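Local coordinates for Poly(A) RNA polymerase protein 2 (Saccharomyces cerevisiae, PDB 3NYB) that probably adds poly(A) tails to RNA as the polymerase subunit of the TRAMP complex, which takes part in nuclear RNA surveillance, at residues 60-65 with 81-86; 144-149 with 266-271. The protein carries 1 engineered substitution. All blocks are in the same frame, centred on the assembly; numbering follows the deposited sequence.

Interaction 1: residues 60-65 with 81-86; sequences ADLHVF and CVVTSE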
loop_
_atom_site.group_PDB
_atom_site.type_symbol
_atom_site.label_atom_id
_atom_site.label_comp_id
_atom_site.label_asym_id
_atom_site.label_seq_id
_atom_site.Cartn_x
_atom_site.Cartn_y
_atom_site.Cartn_z
ATOM N N ALA A 60 0.267 -10.762 32.438
ATOM C CA ALA A 60 0.333 -10.246 31.077
ATOM C C ALA A 60 -0.342 -11.166 30.063
ATOM O O ALA A 60 -0.371 -12.381 30.234
ATOM C CB ALA A 60 1.782 -9.991 30.680
ATOM N N ASP A 61 -0.889 -10.564 29.011
ATOM C CA ASP A 61 -1.454 -11.294 27.892
ATOM C C ASP A 61 -0.711 -10.801 26.659
ATOM O O ASP A 61 0.197 -9.970 26.760
ATOM C CB ASP A 61 -2.960 -11.019 27.767
ATOM C CG ASP A 61 -3.769 -12.263 27.382
ATOM O OD1 ASP A 61 -3.327 -13.055 26.516
ATOM O OD2 ASP A 61 -4.873 -12.436 27.947
ATOM N N LEU A 62 -1.101 -11.300 25.493
ATOM C CA LEU A 62 -0.389 -11.002 24.260
ATOM C C LEU A 62 -1.379 -11.000 23.105
ATOM O O LEU A 62 -2.120 -11.966 22.915
ATOM C CB LEU A 62 0.692 -12.061 24.032
ATOM C CG LEU A 62 1.602 -11.974 22.806
ATOM C CD1 LEU A 62 2.432 -10.710 22.839
ATOM C CD2 LEU A 62 2.508 -13.193 22.754
ATOM N N HIS A 63 -1.398 -9.919 22.334
ATOM C CA HIS A 63 -2.353 -9.815 21.237
ATOM C C HIS A 63 -1.724 -9.411 19.913
ATOM O O HIS A 63 -0.836 -8.564 19.862
ATOM C CB HIS A 63 -3.489 -8.855 21.605
ATOM C CG HIS A 63 -4.248 -9.270 22.825
ATOM N ND1 HIS A 63 -4.998 -10.428 22.872
ATOM C CD2 HIS A 63 -4.362 -8.697 24.044
ATOM C CE1 HIS A 63 -5.542 -10.546 24.070
ATOM N NE2 HIS A 63 -5.172 -9.509 24.800
ATOM N N VAL A 64 -2.193 -10.030 18.839
ATOM C CA VAL A 64 -1.735 -9.686 17.507
ATOM C C VAL A 64 -2.462 -8.434 17.050
ATOM O O VAL A 64 -3.690 -8.406 17.064
ATOM C CB VAL A 64 -2.082 -10.804 16.503
ATOM C CG1 VAL A 64 -1.698 -10.386 15.065
ATOM C CG2 VAL A 64 -1.428 -12.119 16.902
ATOM N N PHE A 65 -1.716 -7.409 16.632
ATOM C CA PHE A 65 -2.311 -6.209 16.036
ATOM C C PHE A 65 -1.647 -5.882 14.692
ATOM O O PHE A 65 -0.519 -6.289 14.438
ATOM C CB PHE A 65 -2.148 -5.015 16.982
ATOM C CG PHE A 65 -0.711 -4.562 17.150
ATOM C CD1 PHE A 65 -0.176 -3.567 16.342
ATOM C CD2 PHE A 65 0.109 -5.150 18.100
ATOM C CE1 PHE A 65 1.148 -3.155 16.491
ATOM C CE2 PHE A 65 1.424 -4.746 18.262
ATOM C CZ PHE A 65 1.947 -3.748 17.460
ATOM N N CYS A 81 2.982 -8.019 17.975
ATOM C CA CYS A 81 2.256 -8.313 19.204
ATOM C C CYS A 81 2.469 -7.246 20.265
ATOM O O CYS A 81 3.561 -6.694 20.379
ATOM C CB CYS A 81 2.694 -9.663 19.752
ATOM S SG CYS A 81 2.760 -10.921 18.479
ATOM N N VAL A 82 1.414 -6.968 21.034
ATOM C CA VAL A 82 1.480 -6.115 22.219
ATOM C C VAL A 82 1.407 -6.977 23.469
ATOM O O VAL A 82 0.597 -7.905 23.535
ATOM C CB VAL A 82 0.262 -5.187 22.327
ATOM C CG1 VAL A 82 0.702 -3.771 22.643
ATOM C CG2 VAL A 82 -0.573 -5.235 21.067
ATOM N N VAL A 83 2.217 -6.654 24.471
ATOM C CA VAL A 83 2.113 -7.301 25.778
ATOM C C VAL A 83 1.427 -6.361 26.757
ATOM O O VAL A 83 1.750 -5.170 26.785
ATOM C CB VAL A 83 3.483 -7.669 26.323
ATOM C CG1 VAL A 83 3.354 -8.249 27.714
ATOM C CG2 VAL A 83 4.133 -8.658 25.408
ATOM N N THR A 84 0.531 -6.908 27.588
ATOM C CA THR A 84 -0.498 -6.117 28.280
ATOM C C THR A 84 -0.421 -5.836 29.789
ATOM O O THR A 84 -1.224 -5.046 30.289
ATOM C CB THR A 84 -1.919 -6.688 28.017
ATOM O OG1 THR A 84 -1.894 -8.120 28.117
ATOM C CG2 THR A 84 -2.434 -6.275 26.640
ATOM N N SER A 85 0.481 -6.451 30.541
ATOM C CA SER A 85 0.579 -6.021 31.944
ATOM C C SER A 85 1.082 -4.580 31.982
ATOM O O SER A 85 1.723 -4.130 31.035
ATOM C CB SER A 85 1.495 -6.933 32.761
ATOM O OG SER A 85 0.750 -7.939 33.419
ATOM N N GLU A 86 0.789 -3.848 33.051
ATOM C CA GLU A 86 1.309 -2.486 33.167
ATOM C C GLU A 86 2.837 -2.502 33.227
ATOM O O GLU A 86 3.433 -2.383 34.295
ATOM C CB GLU A 86 0.701 -1.731 34.362
ATOM C CG GLU A 86 0.469 -2.564 35.619
ATOM C CD GLU A 86 -0.308 -1.804 36.691
ATOM O OE1 GLU A 86 0.130 -0.703 37.090
ATOM O OE2 GLU A 86 -1.358 -2.312 37.138
#
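His63 and Val82 exchange both backbone hydrogen bonds, His63 N to Val82 O at 3.1 Å and Val82 N to His63 O at 3.0 Å, each with 160° at the hydrogen. Beyond this antiparallel pair, Thr84 grips Asp61 twice: its OG1 accepts from Asp61 N at 2.8 Å, and its N gives to Asp61 O at 3.2 Å. CA-H...O contacts, such as Leu62 CA to Val82 O, fill in between. The strand axes run at 148°, and strand 62-65 is the edge of a mixed five-stranded sheet, consistent with the palm of nucleotidyltransferases; strand 79-83 is bonded on its far side to Ala135 and Ser137.

Apolar contacts gather on the face bearing Leu62 and Val83. Leu62 has CG anti to its backbone N (chi1 -179°), and its CD1 reaches Val83 CG2 at 3.7 Å, while Ala60 CB meets Val83 CG1 at 3.8 Å; helix 36-54 packs here through Ile49 and Val53. Two rings also join in: His63 CD2 meets Thr84 CG2 with its edge, and the Phe65 ring edge meets Cys81 C in plane from CE2 at 3.4 Å. Replacing Phe65 with an alanine would probably leave the Cys81-Val82 backbone without that edge and Arg140 and Thr141 without the ring they touch.

Interaction 2: residues 144-149 with 266-271; sequences IEAAKL and QDPGDE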
loop_
_atom_site.group_PDB
_atom_site.type_symbol
_atom_site.label_atom_id
_atom_site.label_comp_id
_atom_site.label_asym_id
_atom_site.label_seq_id
_atom_site.Cartn_x
_atom_site.Cartn_y
_atom_site.Cartn_z
ATOM N N ILE A 144 -4.196 4.833 17.354
ATOM C CA ILE A 144 -5.420 4.274 17.907
ATOM C C ILE A 144 -6.561 4.618 16.959
ATOM O O ILE A 144 -7.276 3.743 16.465
ATOM C CB ILE A 144 -5.735 4.854 19.304
ATOM C CG1 ILE A 144 -4.455 5.309 20.014
ATOM C CG2 ILE A 144 -6.466 3.827 20.145
ATOM C CD1 ILE A 144 -3.974 6.714 19.643
ATOM N N GLU A 145 -6.715 5.912 16.710
ATOM C CA GLU A 145 -7.628 6.410 15.692
ATOM C C GLU A 145 -7.223 5.888 14.313
ATOM O O GLU A 145 -8.085 5.548 13.505
ATOM C CB GLU A 145 -7.650 7.940 15.695
ATOM C CG GLU A 145 -6.315 8.551 15.317
ATOM C CD GLU A 145 -5.218 8.319 16.367
ATOM O OE1 GLU A 145 -5.568 8.142 17.556
ATOM O OE2 GLU A 145 -4.009 8.322 16.010
ATOM N N ALA A 146 -5.920 5.816 14.040
ATOM C CA ALA A 146 -5.456 5.274 12.758
ATOM C C ALA A 146 -5.954 3.857 12.565
ATOM O O ALA A 146 -6.469 3.505 11.501
ATOM C CB ALA A 146 -3.944 5.283 12.653
ATOM N N ALA A 147 -5.776 3.035 13.593
ATOM C CA ALA A 147 -6.161 1.642 13.486
ATOM C C ALA A 147 -7.635 1.529 13.118
ATOM O O ALA A 147 -8.005 0.737 12.247
ATOM C CB ALA A 147 -5.871 0.910 14.780
ATOM N N LYS A 148 -8.475 2.332 13.774
ATOM C CA LYS A 148 -9.915 2.265 13.548
ATOM C C LYS A 148 -10.283 2.695 12.126
ATOM O O LYS A 148 -11.136 2.083 11.480
ATOM C CB LYS A 148 -10.674 3.097 14.589
ATOM C CG LYS A 148 -12.162 2.748 14.711
ATOM C CD LYS A 148 -12.387 1.364 15.331
ATOM C CE LYS A 148 -13.878 1.037 15.493
ATOM N NZ LYS A 148 -14.552 1.768 16.619
ATOM N N LEU A 149 -9.638 3.748 11.636
ATOM C CA LEU A 149 -9.828 4.158 10.250
ATOM C C LEU A 149 -9.608 2.974 9.311
ATOM O O LEU A 149 -10.430 2.708 8.429
ATOM C CB LEU A 149 -8.881 5.300 9.893
ATOM C CG LEU A 149 -9.220 6.650 10.533
ATOM C CD1 LEU A 149 -8.213 7.708 10.111
ATOM C CD2 LEU A 149 -10.629 7.073 10.159
ATOM N N GLN A 266 -2.337 13.894 6.790
ATOM C CA GLN A 266 -2.764 14.365 8.100
ATOM C C GLN A 266 -2.881 13.238 9.119
ATOM O O GLN A 266 -3.622 12.273 8.910
ATOM C CB GLN A 266 -4.096 15.105 7.983
ATOM C CG GLN A 266 -4.431 15.960 9.184
ATOM C CD GLN A 266 -5.443 17.032 8.859
ATOM O OE1 GLN A 266 -6.546 16.738 8.388
ATOM N NE2 GLN A 266 -5.076 18.288 9.110
ATOM N N ASP A 267 -2.146 13.369 10.221
ATOM C CA ASP A 267 -2.169 12.371 11.285
ATOM C C ASP A 267 -3.565 12.286 11.892
ATOM O O ASP A 267 -4.073 13.275 12.415
ATOM C CB ASP A 267 -1.141 12.722 12.363
ATOM C CG ASP A 267 -0.896 11.584 13.334
ATOM O OD1 ASP A 267 -1.687 10.612 13.324
ATOM O OD2 ASP A 267 0.089 11.662 14.107
ATOM N N PRO A 268 -4.193 11.101 11.823
ATOM C CA PRO A 268 -5.573 10.936 12.295
ATOM C C PRO A 268 -5.756 11.216 13.776
ATOM O O PRO A 268 -6.872 11.488 14.198
ATOM C CB PRO A 268 -5.858 9.457 12.032
ATOM C CG PRO A 268 -4.934 9.074 10.973
ATOM C CD PRO A 268 -3.682 9.867 11.207
ATOM N N GLY A 269 -4.686 11.127 14.556
ATOM C CA GLY A 269 -4.777 11.309 15.995
ATOM C C GLY A 269 -4.267 12.667 16.402
ATOM O O GLY A 269 -4.298 13.050 17.569
ATOM N N ASP A 270 -3.801 13.399 15.405
ATOM C CA ASP A 270 -3.239 14.711 15.605
ATOM C C ASP A 270 -3.241 15.391 14.246
ATOM O O ASP A 270 -2.358 15.157 13.417
ATOM C CB ASP A 270 -1.829 14.589 16.183
ATOM C CG ASP A 270 -1.110 15.922 16.262
ATOM O OD1 ASP A 270 -0.946 16.454 17.379
ATOM O OD2 ASP A 270 -0.684 16.428 15.204
ATOM N N GLU A 271 -4.271 16.197 14.010
ATOM C CA GLU A 271 -4.414 16.906 12.750
ATOM C C GLU A 271 -3.327 17.962 12.636
ATOM O O GLU A 271 -3.272 18.710 11.662
ATOM C CB GLU A 271 -5.795 17.550 12.667
ATOM C CG GLU A 271 -6.222 18.258 13.948
ATOM C CD GLU A 271 -7.125 19.456 13.694
ATOM O OE1 GLU A 271 -8.025 19.368 12.826
ATOM O OE2 GLU A 271 -6.932 20.489 14.373
#
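Pro268 meets Leu149 and Glu145 near the N-terminal end of helix 145-155, at the corner of a type I beta turn running from Asp267 to Asp270. Asp267, which opens the turn, uses OD1 to accept from Gly269 N at 3.3 Å, nearly straight (175°) but from above the carboxylate plane: an Asx turn. Asn273 holds its OD2. OD1 also lies 4.2 Å from Glu145 OE2, so two acidic groups probably lie close together; the Gly269 N and Asn273 donors may offset the charge on Asp267.

Pro268 then presents its ring to the helix. Leu149 CD1 lies 3.5 Å from Pro268 CB, delivered by a chi1 of -71° that sets CG beside the backbone N, and Ala146 CB sits more loosely, 4.3 Å from Pro268 CG. The Glu145 carboxylate lies near Gly269 without a hydrogen bond to it, and its exact position is doubtful because the modelled atoms crowd the turn too closely. Asp270 closes the turn by giving its N to Asp267 O at 3.0 Å.

The contact is thus mainly van der Waals packing of a loop on a helix start. Phe187 of helix 186-198 touches both Ala146 and Pro268, while Gln266 is backbone-bonded to Leu236 of strand 234-238.

Overall arrangement
From the N terminus, helices 17-31 and 36-54 come before interaction 1, which closes a short loop: only 15 residues separate 60-65 from 81-86, a span that probably carries the glycine-serine and aspartate signature of nucleotidyltransferases. The chain then completes the five-stranded sheet through 132-137 and enters helix 145-155, where interaction 2 opens. Its loop is long, 116 residues with 52 of them helical, before 266-271 returns to the helix start. The two loops neither nest nor cross; they follow in series. Interaction 1 joins the sheet's edge strand to its neighbour, whereas interaction 2 ties the helix after the sheet to the later turn. Their centres lie 21 Å apart, nearest atoms about 7 Å, without touching.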